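Local structure of stress response kinase A (Escherichia coli, 1ZYL) at residues Leu129-Met132 and His133-Gly136; Ala74-Leu77 and Val78-Val82; Ile207-Arg210 and Asp211-Phe215. The protein phosphorylates proteins, itself included, on serine and threonine residues using ATP and magnesium, and probably protects the cell against stress linked to reactive oxygen species. One frame throughout, in Å; residues are numbered along the deposited sequence.

Interaction 1: Leu129-Met132 and His133-Gly136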
ATOM      1  N   LEU A 129     -13.747   3.600  -7.003  1.00 31.76           N
ATOM      2  CA  LEU A 129     -12.827   2.474  -7.066  1.00 29.93           C
ATOM      3  C   LEU A 129     -13.169   1.657  -8.320  1.00 28.99           C
ATOM      4  O   LEU A 129     -12.312   1.014  -8.926  1.00 26.72           O
ATOM      5  CB  LEU A 129     -12.997   1.625  -5.805  1.00 27.93           C
ATOM      6  CG  LEU A 129     -11.772   1.202  -4.992  1.00 27.75           C
ATOM      7  CD1 LEU A 129     -10.659   2.241  -5.091  1.00 28.36           C
ATOM      8  CD2 LEU A 129     -12.201   1.009  -3.539  1.00 25.83           C
ATOM      9  N   GLY A 130     -14.441   1.702  -8.702  1.00 29.59           N
ATOM     10  CA  GLY A 130     -14.889   0.977  -9.871  1.00 30.25           C
ATOM     11  C   GLY A 130     -14.438   1.690 -11.124  1.00 30.69           C
ATOM     12  O   GLY A 130     -14.130   1.056 -12.131  1.00 30.50           O
ATOM     13  N   ARG A 131     -14.406   3.016 -11.073  1.00 31.64           N
ATOM     14  CA  ARG A 131     -13.962   3.771 -12.227  1.00 33.08           C
ATOM     15  C   ARG A 131     -12.438   3.699 -12.288  1.00 32.54           C
ATOM     16  O   ARG A 131     -11.848   3.779 -13.369  1.00 34.14           O
ATOM     17  CB  ARG A 131     -14.416   5.228 -12.137  1.00 35.95           C
ATOM     18  CG  ARG A 131     -14.036   6.039 -13.378  1.00 40.97           C
ATOM     19  CD  ARG A 131     -14.400   7.513 -13.261  1.00 43.70           C
ATOM     20  NE  ARG A 131     -15.841   7.740 -13.293  1.00 47.34           N
ATOM     21  CZ  ARG A 131     -16.407   8.940 -13.210  1.00 49.80           C
ATOM     22  NH1 ARG A 131     -17.725   9.060 -13.251  1.00 52.02           N
ATOM     23  NH2 ARG A 131     -15.653  10.023 -13.079  1.00 51.91           N
ATOM     24  N   MET A 132     -11.806   3.528 -11.127  1.00 29.45           N
ATOM     25  CA  MET A 132     -10.351   3.442 -11.063  1.00 26.12           C
ATOM     26  C   MET A 132      -9.902   2.182 -11.760  1.00 25.83           C
ATOM     27  O   MET A 132      -9.063   2.226 -12.658  1.00 25.69           O
ATOM     28  CB  MET A 132      -9.856   3.413  -9.618  1.00 24.25           C
ATOM     29  CG  MET A 132      -8.374   3.762  -9.477  1.00 21.03           C
ATOM     30  SD  MET A 132      -7.612   3.141  -7.964  1.00 16.12           S
ATOM     31  CE  MET A 132      -8.186   4.317  -6.792  1.00 14.34           C
ATOM     32  N   HIS A 133     -10.468   1.054 -11.345  1.00 27.49           N
ATOM     33  CA  HIS A 133     -10.128  -0.237 -11.940  1.00 28.55           C
ATOM     34  C   HIS A 133     -10.533  -0.302 -13.400  1.00 29.19           C
ATOM     35  O   HIS A 133      -9.994  -1.114 -14.159  1.00 27.62           O
ATOM     36  CB  HIS A 133     -10.786  -1.374 -11.167  1.00 29.06           C
ATOM     37  CG  HIS A 133     -10.216  -1.569  -9.801  1.00 27.82           C
ATOM     38  ND1 HIS A 133     -10.486  -2.676  -9.031  1.00 28.24           N
ATOM     39  CD2 HIS A 133      -9.381  -0.796  -9.068  1.00 28.40           C
ATOM     40  CE1 HIS A 133      -9.842  -2.580  -7.883  1.00 29.99           C
ATOM     41  NE2 HIS A 133      -9.162  -1.448  -7.880  1.00 30.05           N
ATOM     42  N   GLN A 134     -11.484   0.553 -13.783  1.00 28.98           N
ATOM     43  CA  GLN A 134     -11.936   0.623 -15.164  1.00 29.15           C
ATOM     44  C   GLN A 134     -10.742   1.111 -15.974  1.00 30.02           C
ATOM     45  O   GLN A 134     -10.444   0.579 -17.045  1.00 30.23           O
ATOM     46  CB  GLN A 134     -13.082   1.616 -15.296  1.00 30.57           C
ATOM     47  CG  GLN A 134     -13.734   1.627 -16.668  1.00 30.79           C
ATOM     48  CD  GLN A 134     -14.812   2.687 -16.793  1.00 29.88           C
ATOM     49  OE1 GLN A 134     -15.610   2.659 -17.723  1.00 30.10           O
ATOM     50  NE2 GLN A 134     -14.833   3.631 -15.863  1.00 29.60           N
ATOM     51  N   THR A 135     -10.061   2.127 -15.442  1.00 29.50           N
ATOM     52  CA  THR A 135      -8.869   2.692 -16.075  1.00 28.45           C
ATOM     53  C   THR A 135      -7.764   1.668 -15.926  1.00 28.55           C
ATOM     54  O   THR A 135      -7.194   1.185 -16.901  1.00 29.17           O
ATOM     55  CB  THR A 135      -8.384   3.968 -15.360  1.00 27.96           C
ATOM     56  OG1 THR A 135      -9.424   4.955 -15.362  1.00 31.55           O
ATOM     57  CG2 THR A 135      -7.163   4.530 -16.049  1.00 24.65           C
ATOM     58  N   GLY A 136      -7.482   1.340 -14.674  1.00 28.34           N
ATOM     59  CA  GLY A 136      -6.441   0.385 -14.364  1.00 28.27           C
ATOM     60  C   GLY A 136      -6.446  -0.869 -15.208  1.00 28.22           C
ATOM     61  O   GLY A 136      -5.411  -1.515 -15.346  1.00 28.35           O
TER

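Interaction 2: Ala74-Leu77 and Val78-Val82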
ATOM      1  N   ALA A  74      -1.394   7.534 -12.540  1.00 26.11           N
ATOM      2  CA  ALA A  74      -2.014   8.659 -11.847  1.00 29.05           C
ATOM      3  C   ALA A  74      -2.525   9.701 -12.830  1.00 31.55           C
ATOM      4  O   ALA A  74      -3.656  10.168 -12.721  1.00 32.24           O
ATOM      5  CB  ALA A  74      -1.022   9.305 -10.897  1.00 27.35           C
ATOM      6  N   LEU A  75      -1.686  10.057 -13.797  1.00 34.23           N
ATOM      7  CA  LEU A  75      -2.047  11.058 -14.789  1.00 35.95           C
ATOM      8  C   LEU A  75      -3.240  10.609 -15.620  1.00 37.16           C
ATOM      9  O   LEU A  75      -4.161  11.388 -15.852  1.00 38.11           O
ATOM     10  CB  LEU A  75      -0.859  11.346 -15.704  1.00 35.50           C
ATOM     11  CG  LEU A  75      -0.800  12.775 -16.247  1.00 37.54           C
ATOM     12  CD1 LEU A  75      -0.097  13.667 -15.220  1.00 35.68           C
ATOM     13  CD2 LEU A  75      -0.056  12.799 -17.582  1.00 36.59           C
ATOM     14  N   GLN A  76      -3.222   9.357 -16.072  1.00 38.34           N
ATOM     15  CA  GLN A  76      -4.321   8.816 -16.868  1.00 38.86           C
ATOM     16  C   GLN A  76      -5.593   8.760 -16.031  1.00 38.90           C
ATOM     17  O   GLN A  76      -6.676   9.123 -16.493  1.00 38.94           O
ATOM     18  CB  GLN A  76      -3.973   7.414 -17.378  1.00 40.34           C
ATOM     19  CG  GLN A  76      -5.150   6.666 -17.997  1.00 43.82           C
ATOM     20  CD  GLN A  76      -4.731   5.424 -18.771  1.00 46.05           C
ATOM     21  OE1 GLN A  76      -3.742   4.766 -18.435  1.00 48.32           O
ATOM     22  NE2 GLN A  76      -5.494   5.090 -19.804  1.00 45.76           N
ATOM     23  N   LEU A  77      -5.449   8.306 -14.794  1.00 37.82           N
ATOM     24  CA  LEU A  77      -6.571   8.200 -13.874  1.00 37.28           C
ATOM     25  C   LEU A  77      -7.280   9.556 -13.731  1.00 37.99           C
ATOM     26  O   LEU A  77      -8.509   9.621 -13.621  1.00 37.78           O
ATOM     27  CB  LEU A  77      -6.057   7.715 -12.516  1.00 35.52           C
ATOM     28  CG  LEU A  77      -6.842   6.639 -11.764  1.00 35.12           C
ATOM     29  CD1 LEU A  77      -7.240   5.530 -12.713  1.00 35.81           C
ATOM     30  CD2 LEU A  77      -5.988   6.085 -10.622  1.00 34.86           C
ATOM     31  N   VAL A  78      -6.504  10.635 -13.731  1.00 37.60           N
ATOM     32  CA  VAL A  78      -7.072  11.972 -13.612  1.00 38.19           C
ATOM     33  C   VAL A  78      -7.930  12.222 -14.847  1.00 38.78           C
ATOM     34  O   VAL A  78      -9.057  12.709 -14.745  1.00 39.61           O
ATOM     35  CB  VAL A  78      -5.965  13.053 -13.542  1.00 38.12           C
ATOM     36  CG1 VAL A  78      -6.571  14.414 -13.302  1.00 35.96           C
ATOM     37  CG2 VAL A  78      -4.997  12.728 -12.440  1.00 38.65           C
ATOM     38  N   ASN A  79      -7.387  11.879 -16.011  1.00 37.87           N
ATOM     39  CA  ASN A  79      -8.092  12.043 -17.280  1.00 39.37           C
ATOM     40  C   ASN A  79      -9.495  11.432 -17.257  1.00 38.24           C
ATOM     41  O   ASN A  79     -10.449  12.045 -17.729  1.00 36.06           O
ATOM     42  CB  ASN A  79      -7.299  11.394 -18.420  1.00 42.14           C
ATOM     43  CG  ASN A  79      -6.761  12.405 -19.415  1.00 44.39           C
ATOM     44  OD1 ASN A  79      -5.678  12.974 -19.228  1.00 44.41           O
ATOM     45  ND2 ASN A  79      -7.524  12.645 -20.481  1.00 43.91           N
ATOM     46  N   ASP A  80      -9.606  10.218 -16.716  1.00 38.06           N
ATOM     47  CA  ASP A  80     -10.881   9.509 -16.639  1.00 36.87           C
ATOM     48  C   ASP A  80     -11.710   9.893 -15.423  1.00 38.78           C
ATOM     49  O   ASP A  80     -12.648   9.192 -15.056  1.00 38.61           O
ATOM     50  CB  ASP A  80     -10.632   8.012 -16.642  1.00 33.98           C
ATOM     51  CG  ASP A  80      -9.801   7.582 -17.817  1.00 33.24           C
ATOM     52  OD1 ASP A  80     -10.086   8.066 -18.928  1.00 31.96           O
ATOM     53  OD2 ASP A  80      -8.871   6.768 -17.642  1.00 32.97           O
ATOM     54  N   GLU A  81     -11.343  11.009 -14.805  1.00 41.45           N
ATOM     55  CA  GLU A  81     -12.041  11.553 -13.646  1.00 43.36           C
ATOM     56  C   GLU A  81     -12.090  10.674 -12.398  1.00 42.21           C
ATOM     57  O   GLU A  81     -13.159  10.276 -11.939  1.00 41.83           O
ATOM     58  CB  GLU A  81     -13.459  11.969 -14.050  1.00 46.37           C
ATOM     59  CG  GLU A  81     -13.494  12.976 -15.195  1.00 53.04           C
ATOM     60  CD  GLU A  81     -14.904  13.422 -15.550  1.00 59.15           C
ATOM     61  OE1 GLU A  81     -15.764  12.553 -15.817  1.00 62.66           O
ATOM     62  OE2 GLU A  81     -15.152  14.646 -15.569  1.00 61.51           O
ATOM     63  N   VAL A  82     -10.919  10.381 -11.849  1.00 41.11           N
ATOM     64  CA  VAL A  82     -10.827   9.590 -10.632  1.00 39.48           C
ATOM     65  C   VAL A  82     -10.027  10.417  -9.623  1.00 38.99           C
ATOM     66  O   VAL A  82      -8.909  10.854  -9.903  1.00 37.93           O
ATOM     67  CB  VAL A  82     -10.146   8.239 -10.896  1.00 39.47           C
ATOM     68  CG1 VAL A  82     -10.083   7.427  -9.614  1.00 38.51           C
ATOM     69  CG2 VAL A  82     -10.920   7.478 -11.960  1.00 37.43           C
TER

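Interaction 3: Ile207-Arg210 and Asp211-Phe215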
ATOM      1  N   ILE A 207      -7.117   7.364   2.221  1.00 30.46           N
ATOM      2  CA  ILE A 207      -8.241   7.958   1.535  1.00 32.92           C
ATOM      3  C   ILE A 207      -8.721   9.175   2.351  1.00 34.57           C
ATOM      4  O   ILE A 207      -8.872   9.106   3.572  1.00 34.29           O
ATOM      5  CB  ILE A 207      -9.359   6.882   1.292  1.00 31.14           C
ATOM      6  CG1 ILE A 207     -10.391   7.398   0.303  1.00 30.47           C
ATOM      7  CG2 ILE A 207     -10.049   6.529   2.581  1.00 33.59           C
ATOM      8  CD1 ILE A 207     -11.275   8.487   0.847  1.00 31.02           C
ATOM      9  N   LEU A 208      -8.906  10.299   1.661  1.00 36.34           N
ATOM     10  CA  LEU A 208      -9.348  11.548   2.279  1.00 39.06           C
ATOM     11  C   LEU A 208     -10.732  11.941   1.785  1.00 41.36           C
ATOM     12  O   LEU A 208     -11.175  11.489   0.728  1.00 42.29           O
ATOM     13  CB  LEU A 208      -8.378  12.670   1.935  1.00 38.26           C
ATOM     14  CG  LEU A 208      -6.996  12.573   2.554  1.00 38.34           C
ATOM     15  CD1 LEU A 208      -6.049  13.457   1.780  1.00 40.47           C
ATOM     16  CD2 LEU A 208      -7.064  12.976   4.015  1.00 36.87           C
ATOM     17  N   TRP A 209     -11.403  12.810   2.529  1.00 43.03           N
ATOM     18  CA  TRP A 209     -12.738  13.222   2.132  1.00 46.52           C
ATOM     19  C   TRP A 209     -13.048  14.701   2.317  1.00 49.59           C
ATOM     20  O   TRP A 209     -13.064  15.223   3.431  1.00 49.70           O
ATOM     21  CB  TRP A 209     -13.774  12.375   2.881  1.00 46.72           C
ATOM     22  CG  TRP A 209     -15.198  12.713   2.568  1.00 45.91           C
ATOM     23  CD1 TRP A 209     -15.890  13.812   2.981  1.00 45.29           C
ATOM     24  CD2 TRP A 209     -16.098  11.957   1.752  1.00 46.01           C
ATOM     25  NE1 TRP A 209     -17.163  13.790   2.475  1.00 44.98           N
ATOM     26  CE2 TRP A 209     -17.320  12.663   1.717  1.00 45.00           C
ATOM     27  CE3 TRP A 209     -15.991  10.749   1.048  1.00 44.48           C
ATOM     28  CZ2 TRP A 209     -18.430  12.203   1.005  1.00 44.72           C
ATOM     29  CZ3 TRP A 209     -17.092  10.292   0.342  1.00 43.62           C
ATOM     30  CH2 TRP A 209     -18.297  11.019   0.326  1.00 44.72           C
ATOM     31  N   ARG A 210     -13.283  15.367   1.194  1.00 53.30           N
ATOM     32  CA  ARG A 210     -13.656  16.773   1.166  1.00 57.82           C
ATOM     33  C   ARG A 210     -14.782  16.730   0.140  1.00 59.56           C
ATOM     34  O   ARG A 210     -14.557  16.936  -1.057  1.00 59.11           O
ATOM     35  CB  ARG A 210     -12.510  17.644   0.656  1.00 60.39           C
ATOM     36  CG  ARG A 210     -12.506  19.053   1.250  1.00 64.46           C
ATOM     37  CD  ARG A 210     -11.953  20.115   0.293  1.00 67.07           C
ATOM     38  NE  ARG A 210     -10.656  19.774  -0.290  1.00 69.25           N
ATOM     39  CZ  ARG A 210     -10.486  18.969  -1.336  1.00 69.51           C
ATOM     40  NH1 ARG A 210      -9.265  18.721  -1.792  1.00 69.67           N
ATOM     41  NH2 ARG A 210     -11.533  18.415  -1.935  1.00 69.11           N
ATOM     42  N   ASP A 211     -15.988  16.432   0.623  1.00 61.02           N
ATOM     43  CA  ASP A 211     -17.161  16.286  -0.233  1.00 61.81           C
ATOM     44  C   ASP A 211     -16.785  15.461  -1.464  1.00 60.24           C
ATOM     45  O   ASP A 211     -16.748  15.946  -2.601  1.00 58.16           O
ATOM     46  CB  ASP A 211     -17.736  17.653  -0.596  1.00 64.58           C
ATOM     47  CG  ASP A 211     -18.559  18.243   0.537  1.00 66.58           C
ATOM     48  OD1 ASP A 211     -19.623  17.673   0.856  1.00 67.60           O
ATOM     49  OD2 ASP A 211     -18.140  19.264   1.119  1.00 67.47           O
ATOM     50  N   GLY A 212     -16.499  14.192  -1.181  1.00 59.08           N
ATOM     51  CA  GLY A 212     -16.096  13.231  -2.188  1.00 56.38           C
ATOM     52  C   GLY A 212     -14.839  12.523  -1.716  1.00 53.60           C
ATOM     53  O   GLY A 212     -14.070  13.087  -0.937  1.00 51.82           O
ATOM     54  N   PRO A 213     -14.616  11.271  -2.136  1.00 52.35           N
ATOM     55  CA  PRO A 213     -13.402  10.585  -1.693  1.00 50.69           C
ATOM     56  C   PRO A 213     -12.248  11.068  -2.543  1.00 49.14           C
ATOM     57  O   PRO A 213     -12.447  11.533  -3.663  1.00 48.97           O
ATOM     58  CB  PRO A 213     -13.705   9.113  -1.965  1.00 50.03           C
ATOM     59  CG  PRO A 213     -15.191   9.048  -1.944  1.00 52.35           C
ATOM     60  CD  PRO A 213     -15.581  10.306  -2.680  1.00 52.80           C
ATOM     61  N   MET A 214     -11.045  10.965  -2.003  1.00 48.01           N
ATOM     62  CA  MET A 214      -9.851  11.360  -2.731  1.00 47.08           C
ATOM     63  C   MET A 214      -8.775  10.376  -2.335  1.00 44.15           C
ATOM     64  O   MET A 214      -8.365  10.345  -1.177  1.00 43.83           O
ATOM     65  CB  MET A 214      -9.411  12.769  -2.348  1.00 50.61           C
ATOM     66  CG  MET A 214     -10.422  13.839  -2.669  1.00 54.26           C
ATOM     67  SD  MET A 214      -9.821  15.429  -2.126  1.00 57.77           S
ATOM     68  CE  MET A 214      -9.814  15.188  -0.344  1.00 55.59           C
ATOM     69  N   PHE A 215      -8.331   9.564  -3.285  1.00 40.30           N
ATOM     70  CA  PHE A 215      -7.301   8.587  -2.991  1.00 38.23           C
ATOM     71  C   PHE A 215      -5.920   9.209  -3.060  1.00 38.47           C
ATOM     72  O   PHE A 215      -5.599   9.962  -3.984  1.00 39.61           O
ATOM     73  CB  PHE A 215      -7.420   7.400  -3.946  1.00 36.03           C
ATOM     74  CG  PHE A 215      -8.764   6.761  -3.909  1.00 35.22           C
ATOM     75  CD1 PHE A 215      -9.804   7.262  -4.679  1.00 35.27           C
ATOM     76  CD2 PHE A 215      -9.027   5.731  -3.016  1.00 33.55           C
ATOM     77  CE1 PHE A 215     -11.088   6.753  -4.551  1.00 34.89           C
ATOM     78  CE2 PHE A 215     -10.308   5.216  -2.880  1.00 33.00           C
ATOM     79  CZ  PHE A 215     -11.338   5.727  -3.646  1.00 33.51           C
TER

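Interaction 1: Leu129-Met132 and His133-Gly136
L129 meets H133 one turn further along helix 119-136, and it does so through its carbonyl. L129 O accepts a nearly straight bond from H133 N at 3.0 Å, with the donor well above the carbonyl plane. L129 O also lies over one face of the H133 imidazole, 3.4 Å from H133 CG. The first torsion of H133 explains this. Its CG is anti to its own carbonyl carbon (chi1 -69°), which turns the ring back toward the preceding turn.

G130 O receives a weak bond from Q134 N at 3.2 Å and a second bond from S256 OG. R131 O is shared: it accepts T135 N at 3.2 Å and, weakly, Q134 N. The side chains of R131 and Q134 also meet. Q134 NE2 comes to 3.6 Å from R131 CG, so the amide lies against the aliphatic part of the arginine. The guanidinium and amide planes are 51° apart. The guanidinium is engaged elsewhere, with NH2 on E81 O and a cation-pi contact to F255.

M132 O takes G136 N at 2.7 Å, in the carbonyl plane, as the helix ends. M132 SD stands at the edge of the H133 ring, 5.5 Å from the centroid, a Met-aromatic contact. The thioether chain packs on L77 and F215. It lies about 9 Å, side chain to side chain, from N206, a probable magnesium ligand.

Both nitrogens of the H133 ring are used, ND1 with Y252 OH and NE2 with D229 OD1. These two bonds fix the rotation of the ring in a buried place. The D229 carboxylate would tend to draw a proton to NE2, so the buried imidazole is probably polarised toward that side.

Interaction 2: Ala74-Leu77 and Val78-Val82
L77 and V82 pack together where helix 64-79 ends. L77 CG rests 3.8 Å from V82 CB, and the two side chains are inclined to each other. V82 N returns to L77 O in a weak bond of 3.1 Å. Inside that loop E81 N bonds V78 O at 2.8 Å. E81 has a positive phi (61°), which turns the chain back so that V82 can reach L77.

On another side of the helix Q76 meets D80. Q76 O accepts D80 N at 3.1 Å, nearly along the C=O axis. Q76 CG touches D80 OD2 at 3.7 Å, with the amide and carboxylate planes 47° apart. D80 CG is anti to its carbonyl carbon (chi1 -54°), which brings the carboxylate back over the last turn. Both polar ends have outer partners. Q76 OE1 bonds R197 NH1, while D80 OD2 takes T135 OG1 and a salt bridge from K138 NZ. In the residues before, N79 N bonds L75 O and V78 N bonds A74 O.

The paired bonds and the positive phi make a Schellman motif. It closes the helix that follows strand 52-57 and precedes strand 96-98 in the chain, a position consistent with helix C of protein kinases.

Interaction 3: Ile207-Arg210 and Asp211-Phe215
A beta hairpin joins strands 207-209 and 213-215, with L208 and M214 as its hydrogen-bonded pair. L208 N bonds M214 O at 2.9 Å, almost straight, and M214 N bonds L208 O at 2.8 Å. Nearer the turn R210 N reaches G212 O at 3.2 Å, in the carbonyl plane.

I207, W209, P213 and F215 share one face. W209 CG is anti to its backbone N (chi1 179°), which turns one face of the indole to the turn at G212. G212 N sits 3.4 Å above the ring plane, over its centre. G212 CA makes a CH-pi contact, 3.8 Å from the centroid of the six-membered ring. P213 CG lies beside W209 CZ3. With an alanine in place of the W209 indole, G212 and P213 would probably lose their aromatic cover, and the turn would be freer to move. On the same face I207 CD1 packs 3.8 Å from P213 CB, and I207 CG1 makes an off-centre CH-pi contact with the F215 ring.

L208 and M214 point to the other face. M214 CE packs on L208 CB and lies over one face of the R210 guanidinium, while M214 SD packs 3.4 Å from R210 NH1. The hydrogen bond of R210 NH1 goes to V109 O.

P213 and F215 rest on helix 119-136 through A124, V125 and L129. The hairpin follows D201, the probable proton acceptor, and N206, and leads to D217, a probable magnesium ligand. This matches the hairpin between the catalytic loop and the metal-binding aspartate in protein kinases.

Interactions 1 and 2 are both helix ends, and they touch. T135 CB packs on L77 CD1, and two probable hydrogen bonds join the 129-136 and 78-82 stretches. Interaction 1 is mostly buried, and the polar ends of R131, H133 and T135 find partners within the protein. Interaction 2 is only partly buried: L77 faces inward, while V78, N79 and E81 are exposed. Interaction 3 is a hairpin, with cross-strand bonds in place of helical ones and an indole face laid over its turn. It is partly buried too: I207, P213 and F215 are buried, R210 and D211 exposed. It meets interaction 1 through F215, which packs on L129 and M132. Helix 119-136 thus lies against both other elements.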